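Local atomic coordinates of ESX secretion system protein EccC (Thermomonospora curvata, PDB entry 4NH0), a protein that is an FtsK/SpoIIIE-type ATPase of the ESX (type VII) secretion system, with weak intrinsic activity, and might be the translocase that exports proteins such as EsxA and EsxB. Residues I924-E928 with R1138-A1143; H943-D949 with S1100-S1106. All coordinates share one frame; numbering follows the deposited sequence.

Interaction 1: residues I924-E928 with R1138-A1143; sequences IGIDE and RLIQTA. With ATP (adenosine-5'-triphosphate), chain F.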
loop_
_atom_site.group_PDB
_atom_site.type_symbol
_atom_site.label_atom_id
_atom_site.label_comp_id
_atom_site.label_asym_id
_atom_site.label_seq_id
_atom_site.Cartn_x
_atom_site.Cartn_y
_atom_site.Cartn_z
ATOM N N ILE A 924 36.507 15.416 19.476
ATOM C CA ILE A 924 36.041 14.857 20.739
ATOM C C ILE A 924 35.053 13.723 20.508
ATOM O O ILE A 924 34.727 12.975 21.428
ATOM C CB ILE A 924 35.382 15.930 21.624
ATOM C CG1 ILE A 924 34.162 16.525 20.922
ATOM C CG2 ILE A 924 36.382 17.019 21.971
ATOM C CD1 ILE A 924 33.457 17.589 21.728
ATOM N N GLY A 925 34.580 13.595 19.274
ATOM C CA GLY A 925 33.652 12.536 18.927
ATOM C C GLY A 925 32.999 12.752 17.578
ATOM O O GLY A 925 33.422 13.610 16.806
ATOM N N ILE A 926 31.967 11.967 17.294
ATOM C CA ILE A 926 31.234 12.090 16.041
ATOM C C ILE A 926 29.753 12.334 16.305
ATOM O O ILE A 926 29.211 11.873 17.309
ATOM C CB ILE A 926 31.399 10.835 15.162
ATOM C CG1 ILE A 926 30.862 9.598 15.882
ATOM C CG2 ILE A 926 32.858 10.637 14.790
ATOM C CD1 ILE A 926 30.913 8.340 15.051
ATOM N N ASP A 927 29.103 13.064 15.405
ATOM C CA ASP A 927 27.700 13.413 15.582
ATOM C C ASP A 927 26.774 12.343 15.021
ATOM O O ASP A 927 27.217 11.426 14.339
ATOM C CB ASP A 927 27.396 14.764 14.929
ATOM C CG ASP A 927 27.828 14.829 13.477
ATOM O OD1 ASP A 927 28.154 13.774 12.896
ATOM O OD2 ASP A 927 27.841 15.941 12.910
ATOM N N GLU A 928 25.485 12.468 15.316
ATOM C CA GLU A 928 24.495 11.524 14.818
ATOM C C GLU A 928 24.112 11.854 13.383
ATOM O O GLU A 928 23.683 10.984 12.627
ATOM C CB GLU A 928 23.250 11.533 15.707
ATOM C CG GLU A 928 22.227 10.464 15.352
ATOM C CD GLU A 928 20.916 10.645 16.084
ATOM O OE1 GLU A 928 20.436 11.794 16.169
ATOM O OE2 GLU A 928 20.362 9.638 16.571
ATOM N N ARG A 1138 23.419 19.771 18.525
ATOM C CA ARG A 1138 23.704 18.596 17.719
ATOM C C ARG A 1138 24.019 17.398 18.606
ATOM O O ARG A 1138 24.862 17.484 19.496
ATOM C CB ARG A 1138 24.871 18.884 16.776
ATOM C CG ARG A 1138 25.026 17.909 15.629
ATOM C CD ARG A 1138 26.338 18.160 14.911
ATOM N NE ARG A 1138 26.857 19.494 15.195
ATOM C CZ ARG A 1138 28.091 19.892 14.908
ATOM N NH1 ARG A 1138 28.941 19.058 14.327
ATOM N NH2 ARG A 1138 28.478 21.125 15.205
ATOM N N LEU A 1139 23.336 16.284 18.365
ATOM C CA LEU A 1139 23.566 15.073 19.142
ATOM C C LEU A 1139 24.836 14.369 18.683
ATOM O O LEU A 1139 24.963 13.996 17.517
ATOM C CB LEU A 1139 22.370 14.128 19.033
ATOM C CG LEU A 1139 22.506 12.800 19.778
ATOM C CD1 LEU A 1139 22.700 13.036 21.262
ATOM C CD2 LEU A 1139 21.295 11.919 19.530
ATOM N N ILE A 1140 25.780 14.195 19.603
ATOM C CA ILE A 1140 27.048 13.551 19.283
ATOM C C ILE A 1140 27.369 12.411 20.242
ATOM O O ILE A 1140 26.694 12.222 21.250
ATOM C CB ILE A 1140 28.220 14.551 19.317
ATOM C CG1 ILE A 1140 28.576 14.909 20.761
ATOM C CG2 ILE A 1140 27.896 15.792 18.506
ATOM C CD1 ILE A 1140 29.875 15.666 20.897
ATOM N N GLN A 1141 28.411 11.655 19.912
ATOM C CA GLN A 1141 28.922 10.606 20.785
ATOM C C GLN A 1141 30.404 10.836 21.046
ATOM O O GLN A 1141 31.207 10.833 20.118
ATOM C CB GLN A 1141 28.699 9.227 20.165
ATOM C CG GLN A 1141 29.416 8.101 20.889
ATOM C CD GLN A 1141 28.711 7.677 22.158
ATOM O OE1 GLN A 1141 27.501 7.838 22.292
ATOM N NE2 GLN A 1141 29.470 7.131 23.099
ATOM N N THR A 1142 30.764 11.044 22.307
ATOM C CA THR A 1142 32.152 11.312 22.659
ATOM C C THR A 1142 32.982 10.034 22.644
ATOM O O THR A 1142 32.445 8.933 22.753
ATOM C CB THR A 1142 32.267 11.979 24.039
ATOM O OG1 THR A 1142 31.619 11.166 25.023
ATOM C CG2 THR A 1142 31.617 13.346 24.017
ATOM N N ALA A 1143 34.294 10.192 22.510
ATOM C CA ALA A 1143 35.192 9.053 22.376
ATOM C C ALA A 1143 35.703 8.556 23.723
ATOM O O ALA A 1143 35.871 9.334 24.660
ATOM C CB ALA A 1143 36.356 9.410 21.477
HETATM P PG ATP F . 31.730 10.333 38.200
HETATM O O1G ATP F . 32.864 9.355 38.377
HETATM O O2G ATP F . 30.482 9.996 38.978
HETATM O O3G ATP F . 32.150 11.779 38.286
HETATM P PB ATP F . 32.357 10.395 35.483
HETATM O O1B ATP F . 33.731 10.576 36.077
HETATM O O2B ATP F . 31.792 11.452 34.574
HETATM O O3B ATP F . 31.293 10.151 36.662
HETATM P PA ATP F . 33.663 8.504 33.929
HETATM O O1A ATP F . 33.990 9.462 32.812
HETATM O O2A ATP F . 34.698 8.225 34.989
HETATM O O3A ATP F . 32.325 9.023 34.651
HETATM O "O5'" ATP F . 33.190 7.114 33.282
HETATM C "C5'" ATP F . 32.392 6.198 34.025
HETATM C "C4'" ATP F . 32.099 5.002 33.133
HETATM O "O4'" ATP F . 31.557 5.466 31.896
HETATM C "C3'" ATP F . 33.369 4.233 32.816
HETATM O "O3'" ATP F . 33.289 2.917 33.369
HETATM C "C2'" ATP F . 33.449 4.155 31.306
HETATM O "O2'" ATP F . 33.473 2.786 30.893
HETATM C "C1'" ATP F . 32.195 4.834 30.785
HETATM N N9 ATP F . 32.552 5.856 29.769
HETATM C C8 ATP F . 33.191 7.014 30.015
HETATM N N7 ATP F . 33.367 7.729 28.876
HETATM C C5 ATP F . 32.832 7.019 27.867
HETATM C C6 ATP F . 32.676 7.196 26.406
HETATM N N6 ATP F . 33.143 8.303 25.781
HETATM N N1 ATP F . 32.055 6.215 25.717
HETATM C C2 ATP F . 31.589 5.112 26.328
HETATM N N3 ATP F . 31.695 4.887 27.648
HETATM C C4 ATP F . 32.298 5.786 28.460
#
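T1142 sits beside G925 as a non-hydrogen-bonded antiparallel pair, and its carbonyl accepts from the adenine of a bound ATP. ATP N6 donates to T1142 O at 3.2 Å, and the bond is nearly straight (168°). The two strands run antiparallel. I926 and Q1141 form the hydrogen-bonded pair, with Q1141 N to I926 O at 2.7 Å and I926 N to Q1141 O at 3.1 Å. A1143 N donates to I924 O at one end, and E928 N to L1139 O at the other. The CA of G925 approaches Q1141 O to 3.2 Å in a CA-H...O contact.

D927 and I1140 share one face of the sheet, and CB of D927 rests on CG2 of I1140. CG of D927 lies between the backbone N and the carbonyl carbon (chi1 53°), which sets the carboxylate toward R1138. D927 OD2 lies at the edge of the R1138 guanidinium, 3.6 Å from NH1. The carboxylate and guanidinium planes are 59° apart, so this salt bridge is not a flat, two-pronged one. D927 OD1 accepts from S932 N. L1139 CD2 packs against the carboxylate end of E928, whose OE2 pairs with R723 of the second FtsK region. I924 and I1140 meet at their CD1 atoms at about a right angle.

A main-chain acceptor thus meets the exocyclic amino group of the base, which is consistent with selection for adenine.

Interaction 2: residues H943-D949 with S1100-S1106; sequences HFLVFGD and SPGLVMS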
loop_
_atom_site.group_PDB
_atom_site.type_symbol
_atom_site.label_atom_id
_atom_site.label_comp_id
_atom_site.label_asym_id
_atom_site.label_seq_id
_atom_site.Cartn_x
_atom_site.Cartn_y
_atom_site.Cartn_z
ATOM N N HIS A 943 36.703 28.889 25.605
ATOM C CA HIS A 943 36.204 28.088 26.722
ATOM C C HIS A 943 35.368 26.887 26.291
ATOM O O HIS A 943 34.941 26.791 25.142
ATOM C CB HIS A 943 35.382 28.965 27.667
ATOM C CG HIS A 943 36.077 30.226 28.077
ATOM N ND1 HIS A 943 37.120 30.241 28.978
ATOM C CD2 HIS A 943 35.877 31.513 27.710
ATOM C CE1 HIS A 943 37.534 31.484 29.147
ATOM N NE2 HIS A 943 36.797 32.276 28.390
ATOM N N PHE A 944 35.142 25.973 27.230
ATOM C CA PHE A 944 34.286 24.813 27.004
ATOM C C PHE A 944 33.654 24.352 28.314
ATOM O O PHE A 944 34.286 24.401 29.366
ATOM C CB PHE A 944 35.075 23.668 26.367
ATOM C CG PHE A 944 34.267 22.419 26.158
ATOM C CD1 PHE A 944 33.364 22.330 25.113
ATOM C CD2 PHE A 944 34.407 21.336 27.007
ATOM C CE1 PHE A 944 32.618 21.187 24.919
ATOM C CE2 PHE A 944 33.664 20.191 26.818
ATOM C CZ PHE A 944 32.769 20.116 25.773
ATOM N N LEU A 945 32.407 23.896 28.239
ATOM C CA LEU A 945 31.651 23.515 29.428
ATOM C C LEU A 945 30.805 22.270 29.179
ATOM O O LEU A 945 30.177 22.142 28.132
ATOM C CB LEU A 945 30.763 24.680 29.871
ATOM C CG LEU A 945 29.871 24.494 31.097
ATOM C CD1 LEU A 945 30.699 24.140 32.318
ATOM C CD2 LEU A 945 29.058 25.752 31.346
ATOM N N VAL A 946 30.784 21.353 30.142
ATOM C CA VAL A 946 30.036 20.110 29.976
ATOM C C VAL A 946 29.278 19.696 31.241
ATOM O O VAL A 946 29.845 19.638 32.330
ATOM C CB VAL A 946 30.972 18.956 29.537
ATOM C CG1 VAL A 946 32.215 18.903 30.409
ATOM C CG2 VAL A 946 30.239 17.625 29.555
ATOM N N PHE A 947 27.985 19.421 31.080
ATOM C CA PHE A 947 27.149 18.927 32.171
ATOM C C PHE A 947 26.828 17.449 31.974
ATOM O O PHE A 947 26.789 16.963 30.845
ATOM C CB PHE A 947 25.847 19.726 32.267
ATOM C CG PHE A 947 26.043 21.183 32.567
ATOM C CD1 PHE A 947 26.112 21.633 33.874
ATOM C CD2 PHE A 947 26.142 22.108 31.542
ATOM C CE1 PHE A 947 26.286 22.973 34.153
ATOM C CE2 PHE A 947 26.315 23.449 31.814
ATOM C CZ PHE A 947 26.387 23.881 33.121
ATOM N N GLY A 948 26.588 16.739 33.072
ATOM C CA GLY A 948 26.240 15.331 33.004
ATOM C C GLY A 948 26.115 14.685 34.370
ATOM O O GLY A 948 26.828 15.050 35.303
ATOM N N ASP A 949 25.213 13.715 34.487
ATOM C CA ASP A 949 24.978 13.039 35.758
ATOM C C ASP A 949 26.145 12.138 36.148
ATOM O O ASP A 949 27.165 12.097 35.463
ATOM C CB ASP A 949 23.677 12.229 35.707
ATOM C CG ASP A 949 23.607 11.298 34.508
ATOM O OD1 ASP A 949 24.611 10.620 34.205
ATOM O OD2 ASP A 949 22.537 11.240 33.868
ATOM N N SER A 1100 30.178 30.113 24.651
ATOM C CA SER A 1100 31.206 29.084 24.599
ATOM C C SER A 1100 30.601 27.755 24.174
ATOM O O SER A 1100 29.443 27.477 24.478
ATOM C CB SER A 1100 31.895 28.943 25.957
ATOM O OG SER A 1100 32.644 30.101 26.268
ATOM N N PRO A 1101 31.379 26.935 23.451
ATOM C CA PRO A 1101 30.936 25.592 23.070
ATOM C C PRO A 1101 30.638 24.750 24.301
ATOM O O PRO A 1101 31.361 24.841 25.290
ATOM C CB PRO A 1101 32.131 25.032 22.297
ATOM C CG PRO A 1101 32.857 26.233 21.806
ATOM C CD PRO A 1101 32.698 27.257 22.882
ATOM N N GLY A 1102 29.584 23.947 24.242
ATOM C CA GLY A 1102 29.178 23.174 25.397
ATOM C C GLY A 1102 28.658 21.792 25.069
ATOM O O GLY A 1102 28.370 21.481 23.916
ATOM N N LEU A 1103 28.541 20.960 26.097
ATOM C CA LEU A 1103 28.010 19.615 25.935
ATOM C C LEU A 1103 27.063 19.267 27.077
ATOM O O LEU A 1103 27.412 19.398 28.247
ATOM C CB LEU A 1103 29.144 18.594 25.861
ATOM C CG LEU A 1103 28.712 17.138 25.687
ATOM C CD1 LEU A 1103 27.840 16.994 24.462
ATOM C CD2 LEU A 1103 29.917 16.231 25.578
ATOM N N VAL A 1104 25.860 18.828 26.727
ATOM C CA VAL A 1104 24.889 18.395 27.720
ATOM C C VAL A 1104 24.664 16.894 27.603
ATOM O O VAL A 1104 24.066 16.422 26.638
ATOM C CB VAL A 1104 23.548 19.132 27.564
ATOM C CG1 VAL A 1104 22.533 18.605 28.563
ATOM C CG2 VAL A 1104 23.747 20.627 27.739
ATOM N N MET A 1105 25.151 16.146 28.586
ATOM C CA MET A 1105 25.065 14.693 28.549
ATOM C C MET A 1105 23.803 14.179 29.232
ATOM O O MET A 1105 22.758 14.826 29.194
ATOM C CB MET A 1105 26.304 14.074 29.197
ATOM C CG MET A 1105 27.575 14.264 28.385
ATOM S SD MET A 1105 29.050 13.692 29.241
ATOM C CE MET A 1105 30.150 13.397 27.862
ATOM N N SER A 1106 23.909 13.006 29.846
ATOM C CA SER A 1106 22.775 12.385 30.516
ATOM C C SER A 1106 22.346 13.186 31.738
ATOM O O SER A 1106 23.181 13.675 32.496
ATOM C CB SER A 1106 23.117 10.951 30.923
ATOM O OG SER A 1106 22.021 10.325 31.566
#
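Strands 944-947 and 1102-1104 run parallel, with their axes 4° apart. L945, V946 and F947 lie beside G1102, L1103 and V1104. L945 N donates to P1101 O, L1103 N to L945 O, F947 N to L1103 O and M1105 N to F947 O. D949 N continues the pairing past the strands, to S1106 O at 2.8 Å.

V946 and L1103 share one face and point the same way. CG2 of V946 stands anti to its backbone N, which brings it 4.0 Å from L1103 CB and 4.1 Å from M1105 SD. The F944 ring lies alongside L1103, its CZ 3.9 Å from L1103 CB. Its CD1 reaches P1101 CB at 4.1 Å. At the start of the pairing, S1100 OG sits near the plane of the H943 ring, at its edge, and touches H943 CB at 3.3 Å.

G948 belongs to a sequence that matches a Walker A P-loop, which leads from strand 944-947 into helix 954-968. That helix packs on the face of F944, V946 and L1103 through L957, L958 and I961. Strand 1072-1078 pairs with 944-947 on its other edge, and strand 1127-1132 continues the sheet beyond G1102.

Both interactions are buried and belong to one mixed sheet in the third FtsK region, with centres 12 Å apart. Interaction 2 is the more apolar. It lies in the parallel part of the sheet, beside the phosphate-binding turn. Interaction 1 is antiparallel, lies at the adenine end of the nucleotide, and adds charged pairs where R1138 and E928 are partly exposed. Strand 1127-1132 pairs with both 1102-1104 and 1136-1144. The contacts meet at T1142, whose CG2 is 3.7 Å from L1103 CD2. T1142 OG1 is hydrogen-bonded to G1126 O and also lies 3.9 Å from M1105 CE. Helix 954-968 packs against both, through L957 and I961.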